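Local coordinates for protein vinylacetyl-CoA Delta-isomerase (Nitrosopumilus maritimus SCM1, PDB 6VJR) that binds FAD, an iron ion and a [4Fe-4S] cluster, and probably acts as an oxygen-tolerant 4-hydroxybutyryl-CoA dehydratase with vinylacetyl-CoA delta-isomerase activity, at residues Ala311-Val316 with Val418-Arg423; Ser320-Lys325 with Gln381-Gly386; Lys467-Lys472 with Asn479-Pro484. All blocks are in the same frame, centred on the assembly; numbering follows the deposited sequence.

Interaction 1 (Ala311-Val316 with Val418-Arg423). With FAD (flavin-adenine dinucleotide), chain V.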
loop_
_atom_site.group_PDB
_atom_site.type_symbol
_atom_site.label_atom_id
_atom_site.label_comp_id
_atom_site.label_asym_id
_atom_site.label_seq_id
_atom_site.Cartn_x
_atom_site.Cartn_y
_atom_site.Cartn_z
ATOM N N ALA A 311 11.977 18.806 -11.311
ATOM C CA ALA A 311 12.689 17.794 -12.086
ATOM C C ALA A 311 13.354 18.420 -13.313
ATOM O O ALA A 311 14.522 18.150 -13.621
ATOM C CB ALA A 311 11.796 16.639 -12.488
ATOM N N ASP A 312 12.613 19.298 -14.005
ATOM C CA ASP A 312 13.117 20.047 -15.144
ATOM C C ASP A 312 14.309 20.920 -14.752
ATOM O O ASP A 312 15.387 20.815 -15.358
ATOM C CB ASP A 312 11.946 20.843 -15.694
ATOM C CG ASP A 312 12.247 21.844 -16.776
ATOM O OD1 ASP A 312 13.415 21.987 -17.085
ATOM O OD2 ASP A 312 11.285 22.493 -17.275
ATOM N N TYR A 313 14.154 21.691 -13.671
ATOM C CA TYR A 313 15.214 22.587 -13.217
ATOM C C TYR A 313 16.466 21.815 -12.781
ATOM O O TYR A 313 17.591 22.345 -12.863
ATOM C CB TYR A 313 14.662 23.411 -12.058
ATOM C CG TYR A 313 13.629 24.476 -12.407
ATOM C CD1 TYR A 313 13.408 24.892 -13.723
ATOM C CD2 TYR A 313 12.982 25.167 -11.388
ATOM C CE1 TYR A 313 12.509 25.904 -13.989
ATOM C CE2 TYR A 313 12.123 26.212 -11.660
ATOM C CZ TYR A 313 11.925 26.611 -12.960
ATOM O OH TYR A 313 11.029 27.631 -13.191
ATOM N N ASN A 314 16.251 20.600 -12.232
ATOM C CA ASN A 314 17.341 19.755 -11.793
ATOM C C ASN A 314 18.059 19.078 -12.938
ATOM O O ASN A 314 19.100 18.474 -12.691
ATOM C CB ASN A 314 16.935 18.709 -10.760
ATOM C CG ASN A 314 16.542 19.267 -9.419
ATOM O OD1 ASN A 314 16.927 20.380 -9.055
ATOM N ND2 ASN A 314 15.849 18.457 -8.624
ATOM N N GLY A 315 17.487 19.058 -14.133
ATOM C CA GLY A 315 18.136 18.446 -15.266
ATOM C C GLY A 315 17.775 16.976 -15.521
ATOM O O GLY A 315 18.402 16.381 -16.397
ATOM N N VAL A 316 16.709 16.461 -14.861
ATOM C CA VAL A 316 16.303 15.087 -15.003
ATOM C C VAL A 316 14.803 14.938 -15.222
ATOM O O VAL A 316 14.185 14.058 -14.650
ATOM C CB VAL A 316 16.795 14.277 -13.783
ATOM C CG1 VAL A 316 18.293 14.029 -13.872
ATOM C CG2 VAL A 316 16.395 14.902 -12.460
ATOM N N VAL A 418 18.185 30.696 -10.604
ATOM C CA VAL A 418 18.215 30.118 -9.269
ATOM C C VAL A 418 17.018 30.586 -8.445
ATOM O O VAL A 418 16.441 29.801 -7.704
ATOM C CB VAL A 418 19.563 30.364 -8.559
ATOM C CG1 VAL A 418 19.522 30.025 -7.077
ATOM C CG2 VAL A 418 20.658 29.574 -9.249
ATOM N N GLU A 419 16.579 31.844 -8.624
ATOM C CA GLU A 419 15.433 32.302 -7.881
ATOM C C GLU A 419 14.191 31.448 -8.210
ATOM O O GLU A 419 13.356 31.174 -7.352
ATOM C CB GLU A 419 15.149 33.763 -8.190
ATOM C CG GLU A 419 14.030 34.299 -7.316
ATOM C CD GLU A 419 13.754 35.785 -7.423
ATOM O OE1 GLU A 419 14.686 36.555 -7.732
ATOM O OE2 GLU A 419 12.564 36.166 -7.244
ATOM N N ASN A 420 14.039 31.054 -9.481
ATOM C CA ASN A 420 12.905 30.214 -9.846
ATOM C C ASN A 420 12.994 28.826 -9.203
ATOM O O ASN A 420 11.971 28.276 -8.756
ATOM C CB ASN A 420 12.741 30.084 -11.352
ATOM C CG ASN A 420 12.353 31.378 -12.026
ATOM O OD1 ASN A 420 11.780 32.281 -11.412
ATOM N ND2 ASN A 420 12.567 31.423 -13.322
ATOM N N ARG A 421 14.213 28.238 -9.135
ATOM C CA ARG A 421 14.380 26.964 -8.466
ATOM C C ARG A 421 14.036 27.071 -6.982
ATOM O O ARG A 421 13.350 26.212 -6.446
ATOM C CB ARG A 421 15.778 26.463 -8.749
ATOM C CG ARG A 421 16.079 25.069 -8.243
ATOM C CD ARG A 421 17.370 24.524 -8.854
ATOM N NE ARG A 421 17.671 23.172 -8.370
ATOM C CZ ARG A 421 18.561 22.816 -7.437
ATOM N NH1 ARG A 421 19.356 23.726 -6.898
ATOM N NH2 ARG A 421 18.567 21.560 -7.003
ATOM N N MET A 422 14.487 28.137 -6.336
ATOM C CA MET A 422 14.107 28.401 -4.956
ATOM C C MET A 422 12.594 28.521 -4.793
ATOM O O MET A 422 12.020 27.956 -3.862
ATOM C CB MET A 422 14.806 29.633 -4.385
ATOM C CG MET A 422 16.281 29.469 -4.357
ATOM S SD MET A 422 17.208 30.854 -3.669
ATOM C CE MET A 422 16.059 31.264 -2.350
ATOM N N ARG A 423 11.948 29.290 -5.659
ATOM C CA ARG A 423 10.521 29.501 -5.520
ATOM C C ARG A 423 9.745 28.181 -5.622
ATOM O O ARG A 423 8.798 27.952 -4.878
ATOM C CB ARG A 423 10.025 30.482 -6.595
ATOM C CG ARG A 423 10.345 31.927 -6.279
ATOM C CD ARG A 423 10.038 32.838 -7.462
ATOM N NE ARG A 423 10.211 34.254 -7.182
ATOM C CZ ARG A 423 9.423 34.974 -6.409
ATOM N NH1 ARG A 423 8.252 34.515 -6.014
ATOM N NH2 ARG A 423 9.765 36.220 -6.136
HETATM P PA FAD V . 18.663 15.136 -6.054
HETATM O O1A FAD V . 19.851 14.323 -6.397
HETATM O O2A FAD V . 18.433 16.420 -6.773
HETATM O O5B FAD V . 17.426 14.153 -6.161
HETATM C C5B FAD V . 16.130 14.652 -6.577
HETATM C C4B FAD V . 15.425 13.593 -7.388
HETATM O O4B FAD V . 16.122 13.464 -8.648
HETATM C C3B FAD V . 15.408 12.171 -6.769
HETATM O O3B FAD V . 14.200 11.490 -7.119
HETATM C C2B FAD V . 16.633 11.483 -7.430
HETATM O O2B FAD V . 16.589 10.071 -7.514
HETATM C C1B FAD V . 16.589 12.121 -8.815
HETATM N N9A FAD V . 17.859 12.131 -9.522
HETATM C C8A FAD V . 18.967 12.888 -9.248
HETATM N N7A FAD V . 19.964 12.680 -10.080
HETATM C C5A FAD V . 19.493 11.726 -10.955
HETATM C C6A FAD V . 20.078 11.113 -12.081
HETATM N N6A FAD V . 21.300 11.406 -12.512
HETATM N N1A FAD V . 19.353 10.173 -12.738
HETATM C C2A FAD V . 18.116 9.926 -12.282
HETATM N N3A FAD V . 17.466 10.436 -11.238
HETATM C C4A FAD V . 18.191 11.376 -10.627
HETATM N N1 FAD V . 24.620 14.728 2.902
HETATM C C2 FAD V . 25.853 14.775 3.495
HETATM O O2 FAD V . 26.904 14.638 2.871
HETATM N N3 FAD V . 25.944 15.000 4.852
HETATM C C4 FAD V . 24.922 15.143 5.750
HETATM O O4 FAD V . 25.134 15.417 6.937
HETATM C C4X FAD V . 23.643 15.183 5.119
HETATM N N5 FAD V . 22.568 15.390 5.897
HETATM C C5X FAD V . 21.358 15.615 5.274
HETATM C C6 FAD V . 20.246 16.039 6.011
HETATM C C7 FAD V . 19.030 16.339 5.395
HETATM C C7M FAD V . 17.878 16.892 6.196
HETATM C C8 FAD V . 18.831 15.978 4.060
HETATM C C8M FAD V . 17.536 16.262 3.356
HETATM C C9 FAD V . 19.918 15.565 3.315
HETATM C C9A FAD V . 21.187 15.366 3.903
HETATM N N10 FAD V . 22.305 14.978 3.158
HETATM C C10 FAD V . 23.579 14.969 3.698
HETATM C "C1'" FAD V . 22.181 14.985 1.692
HETATM C "C2'" FAD V . 21.521 13.787 1.037
HETATM O "O2'" FAD V . 22.502 12.763 0.934
HETATM C "C3'" FAD V . 21.009 14.197 -0.332
HETATM O "O3'" FAD V . 19.861 14.991 -0.083
HETATM C "C4'" FAD V . 20.721 13.013 -1.266
HETATM O "O4'" FAD V . 21.897 12.355 -1.720
HETATM C "C5'" FAD V . 19.881 13.422 -2.455
HETATM O "O5'" FAD V . 20.644 14.411 -3.207
HETATM P P FAD V . 19.938 15.794 -3.576
HETATM O O1P FAD V . 19.412 16.428 -2.379
HETATM O O2P FAD V . 20.912 16.535 -4.408
HETATM O O3P FAD V . 18.687 15.441 -4.467
#

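Interaction 2 (Ser320-Lys325 with Gln381-Gly386). With FAD (flavin-adenine dinucleotide), chain V.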
loop_
_atom_site.group_PDB
_atom_site.type_symbol
_atom_site.label_atom_id
_atom_site.label_comp_id
_atom_site.label_asym_id
_atom_site.label_seq_id
_atom_site.Cartn_x
_atom_site.Cartn_y
_atom_site.Cartn_z
ATOM N N SER A 320 13.279 7.742 -16.200
ATOM C CA SER A 320 12.159 6.819 -16.040
ATOM C C SER A 320 11.483 6.923 -14.674
ATOM O O SER A 320 10.257 7.029 -14.617
ATOM C CB SER A 320 12.559 5.403 -16.336
ATOM O OG SER A 320 13.042 5.398 -17.667
ATOM N N HIS A 321 12.259 6.804 -13.578
ATOM C CA HIS A 321 11.658 6.733 -12.258
ATOM C C HIS A 321 10.848 7.993 -11.950
ATOM O O HIS A 321 9.844 7.905 -11.276
ATOM C CB HIS A 321 12.657 6.364 -11.186
ATOM C CG HIS A 321 13.524 7.462 -10.714
ATOM N ND1 HIS A 321 13.287 8.234 -9.581
ATOM C CD2 HIS A 321 14.630 7.935 -11.286
ATOM C CE1 HIS A 321 14.242 9.116 -9.478
ATOM N NE2 HIS A 321 15.105 8.936 -10.505
ATOM N N ILE A 322 11.319 9.163 -12.387
ATOM C CA ILE A 322 10.593 10.397 -12.113
ATOM C C ILE A 322 9.321 10.408 -12.938
ATOM O O ILE A 322 8.240 10.731 -12.411
ATOM C CB ILE A 322 11.486 11.631 -12.332
ATOM C CG1 ILE A 322 12.578 11.657 -11.247
ATOM C CG2 ILE A 322 10.638 12.909 -12.393
ATOM C CD1 ILE A 322 13.498 12.855 -11.243
ATOM N N LYS A 323 9.407 10.044 -14.217
ATOM C CA LYS A 323 8.181 10.010 -15.011
ATOM C C LYS A 323 7.156 9.063 -14.376
ATOM O O LYS A 323 5.958 9.361 -14.318
ATOM C CB LYS A 323 8.511 9.506 -16.414
ATOM C CG LYS A 323 9.284 10.465 -17.295
ATOM C CD LYS A 323 9.463 10.038 -18.748
ATOM C CE LYS A 323 10.143 8.748 -18.976
ATOM N NZ LYS A 323 10.412 8.583 -20.411
ATOM N N ASP A 324 7.631 7.919 -13.858
ATOM C CA ASP A 324 6.731 6.950 -13.280
ATOM C C ASP A 324 6.071 7.477 -12.008
ATOM O O ASP A 324 4.895 7.195 -11.789
ATOM C CB ASP A 324 7.428 5.645 -13.050
ATOM C CG ASP A 324 6.420 4.506 -12.979
ATOM O OD1 ASP A 324 5.618 4.357 -13.954
ATOM O OD2 ASP A 324 6.457 3.789 -11.968
ATOM N N LYS A 325 6.812 8.247 -11.201
ATOM C CA LYS A 325 6.258 8.855 -10.007
ATOM C C LYS A 325 5.219 9.918 -10.331
ATOM O O LYS A 325 4.184 9.999 -9.642
ATOM C CB LYS A 325 7.400 9.340 -9.116
ATOM C CG LYS A 325 8.225 8.204 -8.497
ATOM C CD LYS A 325 9.560 8.680 -7.967
ATOM C CE LYS A 325 10.337 7.447 -7.554
ATOM N NZ LYS A 325 11.708 7.645 -7.156
ATOM N N GLN A 381 8.263 15.161 -2.622
ATOM C CA GLN A 381 9.486 15.406 -1.874
ATOM C C GLN A 381 10.627 14.563 -2.431
ATOM O O GLN A 381 11.755 15.030 -2.482
ATOM C CB GLN A 381 9.294 15.121 -0.392
ATOM C CG GLN A 381 8.329 16.087 0.265
ATOM C CD GLN A 381 8.432 16.053 1.773
ATOM O OE1 GLN A 381 9.170 15.240 2.358
ATOM N NE2 GLN A 381 7.740 16.987 2.410
ATOM N N ASP A 382 10.343 13.327 -2.835
ATOM C CA ASP A 382 11.372 12.492 -3.495
ATOM C C ASP A 382 11.929 13.218 -4.728
ATOM O O ASP A 382 13.145 13.412 -4.927
ATOM C CB ASP A 382 10.763 11.161 -3.890
ATOM C CG ASP A 382 11.662 10.155 -4.608
ATOM O OD1 ASP A 382 12.869 10.477 -4.897
ATOM O OD2 ASP A 382 11.165 9.037 -4.889
ATOM N N ILE A 383 11.012 13.675 -5.597
ATOM C CA ILE A 383 11.431 14.312 -6.843
ATOM C C ILE A 383 12.207 15.603 -6.571
ATOM O O ILE A 383 13.115 15.950 -7.313
ATOM C CB ILE A 383 10.205 14.536 -7.745
ATOM C CG1 ILE A 383 9.587 13.189 -8.157
ATOM C CG2 ILE A 383 10.585 15.387 -8.943
ATOM C CD1 ILE A 383 8.233 13.252 -8.769
ATOM N N ALA A 384 11.833 16.353 -5.531
ATOM C CA ALA A 384 12.440 17.665 -5.277
ATOM C C ALA A 384 13.905 17.573 -4.838
ATOM O O ALA A 384 14.727 18.425 -5.212
ATOM C CB ALA A 384 11.635 18.385 -4.245
ATOM N N GLY A 385 14.229 16.577 -4.021
ATOM C CA GLY A 385 15.553 16.521 -3.398
ATOM C C GLY A 385 15.613 17.208 -2.030
ATOM O O GLY A 385 14.643 17.804 -1.545
ATOM N N GLY A 386 16.789 17.077 -1.389
ATOM C CA GLY A 386 16.967 17.555 -0.033
ATOM C C GLY A 386 16.753 19.050 0.186
ATOM O O GLY A 386 16.426 19.478 1.316
HETATM P PA FAD V . 18.663 15.136 -6.054
HETATM O O1A FAD V . 19.851 14.323 -6.397
HETATM O O2A FAD V . 18.433 16.420 -6.773
HETATM O O5B FAD V . 17.426 14.153 -6.161
HETATM C C5B FAD V . 16.130 14.652 -6.577
HETATM C C4B FAD V . 15.425 13.593 -7.388
HETATM O O4B FAD V . 16.122 13.464 -8.648
HETATM C C3B FAD V . 15.408 12.171 -6.769
HETATM O O3B FAD V . 14.200 11.490 -7.119
HETATM C C2B FAD V . 16.633 11.483 -7.430
HETATM O O2B FAD V . 16.589 10.071 -7.514
HETATM C C1B FAD V . 16.589 12.121 -8.815
HETATM N N9A FAD V . 17.859 12.131 -9.522
HETATM C C8A FAD V . 18.967 12.888 -9.248
HETATM N N7A FAD V . 19.964 12.680 -10.080
HETATM C C5A FAD V . 19.493 11.726 -10.955
HETATM C C6A FAD V . 20.078 11.113 -12.081
HETATM N N6A FAD V . 21.300 11.406 -12.512
HETATM N N1A FAD V . 19.353 10.173 -12.738
HETATM C C2A FAD V . 18.116 9.926 -12.282
HETATM N N3A FAD V . 17.466 10.436 -11.238
HETATM C C4A FAD V . 18.191 11.376 -10.627
HETATM N N1 FAD V . 24.620 14.728 2.902
HETATM C C2 FAD V . 25.853 14.775 3.495
HETATM O O2 FAD V . 26.904 14.638 2.871
HETATM N N3 FAD V . 25.944 15.000 4.852
HETATM C C4 FAD V . 24.922 15.143 5.750
HETATM O O4 FAD V . 25.134 15.417 6.937
HETATM C C4X FAD V . 23.643 15.183 5.119
HETATM N N5 FAD V . 22.568 15.390 5.897
HETATM C C5X FAD V . 21.358 15.615 5.274
HETATM C C6 FAD V . 20.246 16.039 6.011
HETATM C C7 FAD V . 19.030 16.339 5.395
HETATM C C7M FAD V . 17.878 16.892 6.196
HETATM C C8 FAD V . 18.831 15.978 4.060
HETATM C C8M FAD V . 17.536 16.262 3.356
HETATM C C9 FAD V . 19.918 15.565 3.315
HETATM C C9A FAD V . 21.187 15.366 3.903
HETATM N N10 FAD V . 22.305 14.978 3.158
HETATM C C10 FAD V . 23.579 14.969 3.698
HETATM C "C1'" FAD V . 22.181 14.985 1.692
HETATM C "C2'" FAD V . 21.521 13.787 1.037
HETATM O "O2'" FAD V . 22.502 12.763 0.934
HETATM C "C3'" FAD V . 21.009 14.197 -0.332
HETATM O "O3'" FAD V . 19.861 14.991 -0.083
HETATM C "C4'" FAD V . 20.721 13.013 -1.266
HETATM O "O4'" FAD V . 21.897 12.355 -1.720
HETATM C "C5'" FAD V . 19.881 13.422 -2.455
HETATM O "O5'" FAD V . 20.644 14.411 -3.207
HETATM P P FAD V . 19.938 15.794 -3.576
HETATM O O1P FAD V . 19.412 16.428 -2.379
HETATM O O2P FAD V . 20.912 16.535 -4.408
HETATM O O3P FAD V . 18.687 15.441 -4.467
#

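Interaction 3 (Lys467-Lys472 with Asn479-Pro484)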
loop_
_atom_site.group_PDB
_atom_site.type_symbol
_atom_site.label_atom_id
_atom_site.label_comp_id
_atom_site.label_asym_id
_atom_site.label_seq_id
_atom_site.Cartn_x
_atom_site.Cartn_y
_atom_site.Cartn_z
ATOM N N LYS A 467 -25.270 -9.329 -0.524
ATOM C CA LYS A 467 -24.069 -9.941 -1.086
ATOM C C LYS A 467 -23.875 -11.402 -0.650
ATOM O O LYS A 467 -23.500 -12.252 -1.459
ATOM C CB LYS A 467 -22.836 -9.089 -0.757
ATOM C CG LYS A 467 -22.857 -7.710 -1.425
ATOM C CD LYS A 467 -21.691 -6.803 -1.061
ATOM C CE LYS A 467 -21.857 -5.491 -1.803
ATOM N NZ LYS A 467 -20.803 -4.577 -1.467
ATOM N N LYS A 468 -24.197 -11.704 0.611
ATOM C CA LYS A 468 -24.180 -13.079 1.089
ATOM C C LYS A 468 -25.085 -13.956 0.221
ATOM O O LYS A 468 -24.722 -15.062 -0.152
ATOM C CB LYS A 468 -24.610 -13.195 2.554
ATOM C CG LYS A 468 -23.598 -12.600 3.510
ATOM C CD LYS A 468 -24.104 -12.482 4.932
ATOM C CE LYS A 468 -24.209 -13.769 5.600
ATOM N NZ LYS A 468 -24.785 -13.653 6.933
ATOM N N ASN A 469 -26.254 -13.408 -0.151
ATOM C CA ASN A 469 -27.186 -14.173 -0.962
ATOM C C ASN A 469 -26.657 -14.382 -2.376
ATOM O O ASN A 469 -26.880 -15.443 -2.975
ATOM C CB ASN A 469 -28.566 -13.545 -0.929
ATOM C CG ASN A 469 -29.219 -13.752 0.428
ATOM O OD1 ASN A 469 -28.764 -14.533 1.264
ATOM N ND2 ASN A 469 -30.302 -13.065 0.688
ATOM N N LEU A 470 -25.945 -13.396 -2.938
ATOM C CA LEU A 470 -25.298 -13.594 -4.232
ATOM C C LEU A 470 -24.355 -14.790 -4.178
ATOM O O LEU A 470 -24.297 -15.565 -5.133
ATOM C CB LEU A 470 -24.489 -12.376 -4.653
ATOM C CG LEU A 470 -25.253 -11.072 -4.892
ATOM C CD1 LEU A 470 -24.215 -9.997 -5.191
ATOM C CD2 LEU A 470 -26.280 -11.147 -5.964
ATOM N N ALA A 471 -23.556 -14.828 -3.120
ATOM C CA ALA A 471 -22.530 -15.865 -2.982
ATOM C C ALA A 471 -23.173 -17.240 -2.761
ATOM O O ALA A 471 -22.797 -18.224 -3.417
ATOM C CB ALA A 471 -21.574 -15.499 -1.891
ATOM N N LYS A 472 -24.177 -17.294 -1.883
ATOM C CA LYS A 472 -24.920 -18.525 -1.635
ATOM C C LYS A 472 -25.518 -19.092 -2.920
ATOM O O LYS A 472 -25.390 -20.277 -3.194
ATOM C CB LYS A 472 -25.976 -18.362 -0.541
ATOM C CG LYS A 472 -25.385 -18.224 0.838
ATOM C CD LYS A 472 -26.435 -18.033 1.919
ATOM C CE LYS A 472 -25.865 -17.837 3.259
ATOM N NZ LYS A 472 -26.952 -17.747 4.247
ATOM N N ASN A 479 -30.576 -23.676 1.557
ATOM C CA ASN A 479 -31.457 -23.986 2.670
ATOM C C ASN A 479 -31.344 -23.051 3.873
ATOM O O ASN A 479 -31.991 -23.332 4.878
ATOM C CB ASN A 479 -31.312 -25.440 3.103
ATOM C CG ASN A 479 -30.014 -25.755 3.797
ATOM O OD1 ASN A 479 -29.225 -24.861 4.081
ATOM N ND2 ASN A 479 -29.782 -27.028 4.066
ATOM N N ASP A 480 -30.519 -22.000 3.830
ATOM C CA ASP A 480 -30.386 -21.092 4.965
ATOM C C ASP A 480 -30.350 -19.636 4.504
ATOM O O ASP A 480 -29.845 -18.757 5.216
ATOM C CB ASP A 480 -29.153 -21.395 5.798
ATOM C CG ASP A 480 -27.848 -21.082 5.084
ATOM O OD1 ASP A 480 -27.915 -20.643 3.934
ATOM O OD2 ASP A 480 -26.785 -21.296 5.678
ATOM N N VAL A 481 -30.924 -19.379 3.337
ATOM C CA VAL A 481 -30.959 -18.040 2.789
ATOM C C VAL A 481 -31.929 -17.187 3.603
ATOM O O VAL A 481 -33.082 -17.557 3.758
ATOM C CB VAL A 481 -31.313 -18.101 1.300
ATOM C CG1 VAL A 481 -31.490 -16.708 0.683
ATOM C CG2 VAL A 481 -30.293 -18.926 0.524
ATOM N N GLU A 482 -31.450 -16.022 4.069
ATOM C CA GLU A 482 -32.251 -15.082 4.850
ATOM C C GLU A 482 -32.489 -13.792 4.054
ATOM O O GLU A 482 -31.619 -13.337 3.310
ATOM C CB GLU A 482 -31.534 -14.718 6.148
ATOM C CG GLU A 482 -31.156 -15.943 6.981
ATOM C CD GLU A 482 -31.540 -15.884 8.452
ATOM O OE1 GLU A 482 -32.707 -15.558 8.764
ATOM O OE2 GLU A 482 -30.686 -16.225 9.288
ATOM N N GLU A 483 -33.690 -13.212 4.187
ATOM C CA GLU A 483 -33.981 -11.890 3.638
ATOM C C GLU A 483 -33.075 -10.862 4.320
ATOM O O GLU A 483 -32.971 -10.837 5.549
ATOM C CB GLU A 483 -35.462 -11.556 3.843
ATOM C CG GLU A 483 -35.927 -10.315 3.092
ATOM C CD GLU A 483 -37.351 -9.905 3.461
ATOM O OE1 GLU A 483 -37.875 -9.032 2.762
ATOM O OE2 GLU A 483 -37.960 -10.442 4.423
ATOM N N PRO A 484 -32.368 -9.992 3.568
ATOM C CA PRO A 484 -31.554 -8.963 4.193
ATOM C C PRO A 484 -32.381 -7.986 5.016
ATOM O O PRO A 484 -33.492 -7.625 4.624
ATOM C CB PRO A 484 -30.859 -8.287 3.017
ATOM C CG PRO A 484 -30.915 -9.328 1.912
ATOM C CD PRO A 484 -32.218 -10.013 2.110
HETATM O O HOH W 1 -28.548 -15.592 3.814
#

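Interaction 1 (Ala311-Val316 with Val418-Arg423)
Asn314 and Arg421 meet because their torsions bring the amide and the extended arginine chain to the same place: CG of Asn314 stands anti to the carbonyl carbon (chi1 -68°), while CG of Arg421 lies anti to its backbone N (chi1 -174°). Two nitrogens of Arg421 close on the single atom Asn314 OD1, NE at 3.0 Å nearly in line with the C=O and NH2 at 2.9 Å from above the carbonyl plane. That oxygen lies in the guanidinium plane, although the amide is turned 67° from it. Arg421 NH1 goes instead to the carbonyl of Leu410. Tyr313 packs against helix 418-432, its CD2 3.7 Å from Arg421 CA, its OH 3.5 Å from Asn420 CB, and Asn420 O at the ring edge. The polar ends of Tyr313 and Asn420 pass on to Asp480 and Asn479 of a second subunit. A leucine in place of Arg421 takes both donors from Asn314 OD1, and the amide would probably be free to turn. Gly315, with positive phi, closes helix 295-314 in a Schellman motif. Asn314 ND2 lies 3.8 Å from FAD O2A, too long for a hydrogen bond, but the adjoining positive charge is likely to polarise the amide in a sense that suits a phosphate.

Interaction 2 (Ser320-Lys325 with Gln381-Gly386)
Lys325 starts against Ile383, its CB 4.0 Å from Ile383 CD1, and its greasy root suits this apolar seam between helices 320-345 and 372-384. From CB the chain runs extended beyond CG, which brings it across Asp382 at about a right angle. CD and CE then pass beside the carboxylate, Lys325 CE coming within 3.2 Å of Asp382 OD2 while also lying at the edge of the His321 ring. At the tip, Lys325 NZ forms a salt bridge of 2.7 Å with Asp382 OD2, approaching on the syn side but 29° out of the carboxylate plane. The same NZ gives a hydrogen bond to His321 ND1 at 3.0 Å, so one ammonium positions two residues that hold the cofactor.

This is the adenosine end of the FAD site, built in the helical C-terminal region whose sequence family belongs to the acyl-CoA dehydrogenase clan; residues of a third subunit complete the site, among them its Lys151 and Arg154. Asp382 OD1 accepts the ribose hydroxyl FAD O3B at 2.8 Å. With ND1 used as acceptor, His321 presents NE2 as donor to FAD N3A, 2.9 Å away and nearly straight at 171°. Ile322 CG1 lies above one face of that imidazole, offset toward the rim, and Ile322 CG2 meets Ile383 CG2 at 4.2 Å; Ile383 packs further on Ala307, Ile310 and Ala311. Beyond helix 372-384, Gly385 takes a positive phi and passes so near FAD O3P that a CB would clash with it, and Gly386 N donates to FAD O1P at 2.9 Å.

Interaction 3 (Lys467-Lys472 with Asn479-Pro484)
Helix 464-475 and the irregular loop after it, which folds back along the helix, make this contact near the C-terminus; Asn469 and Lys472, one turn apart, meet Asp480, Val481, Glu482 and Pro484. The loop runs antiparallel to the helix, with extended backbone angles from Val481 on, and its peptide groups supply several of the bonds. Asparagine suits its place because one flat group can both give and take a hydrogen bond. Asn469 ND2 donates to Glu482 O at 2.9 Å, almost perfectly straight (178°) and in the plane of the amide, though tilted from the plane of the receiving carbonyl. Lys472 has CG anti to the carbonyl carbon (chi1 -71°) and an extended chain beyond it, enough to span the distance to Asp480. There its NZ makes a weak salt bridge to Asp480 OD1 (3.1 Å) and a weak bond to Asp480 O (3.2 Å). The other carboxylate oxygen, OD2, serves Tyr313 of a second subunit, so Asp480 joins the loop to a neighbouring chain as well. Val481 lies against both side chains: CG1 is 3.5 Å from Asn469 OD1, and CG2 is 4.2 Å from Lys472 CD. A water ties the pieces together, donating to Asn469 OD1 at 2.8 Å while accepting from Lys472 NZ at 2.7 Å and from the backbone N of Glu482 at 2.9 Å.

Overall arrangement
Interactions 1 and 2 are buried neighbours, their centres 13 Å apart, touching where Ala311 CB packs on Ile322 CG2 and both flanking the same FAD. The two helices that follow each other, 295-314 and 320-345, contribute one segment apiece. Interaction 1 relies on a charged group gripping a neutral amide, interaction 2 on a salt bridge with direct bonds to the cofactor. Interaction 3, about 60 Å from interaction 1 between centres, is a surface contact of side chain, peptide and water with a weak salt bridge, away from the cofactors. The tetramer nevertheless brings the extremes together: the 479-484 loop of one subunit meets the 311-316 and 418-423 segments of another.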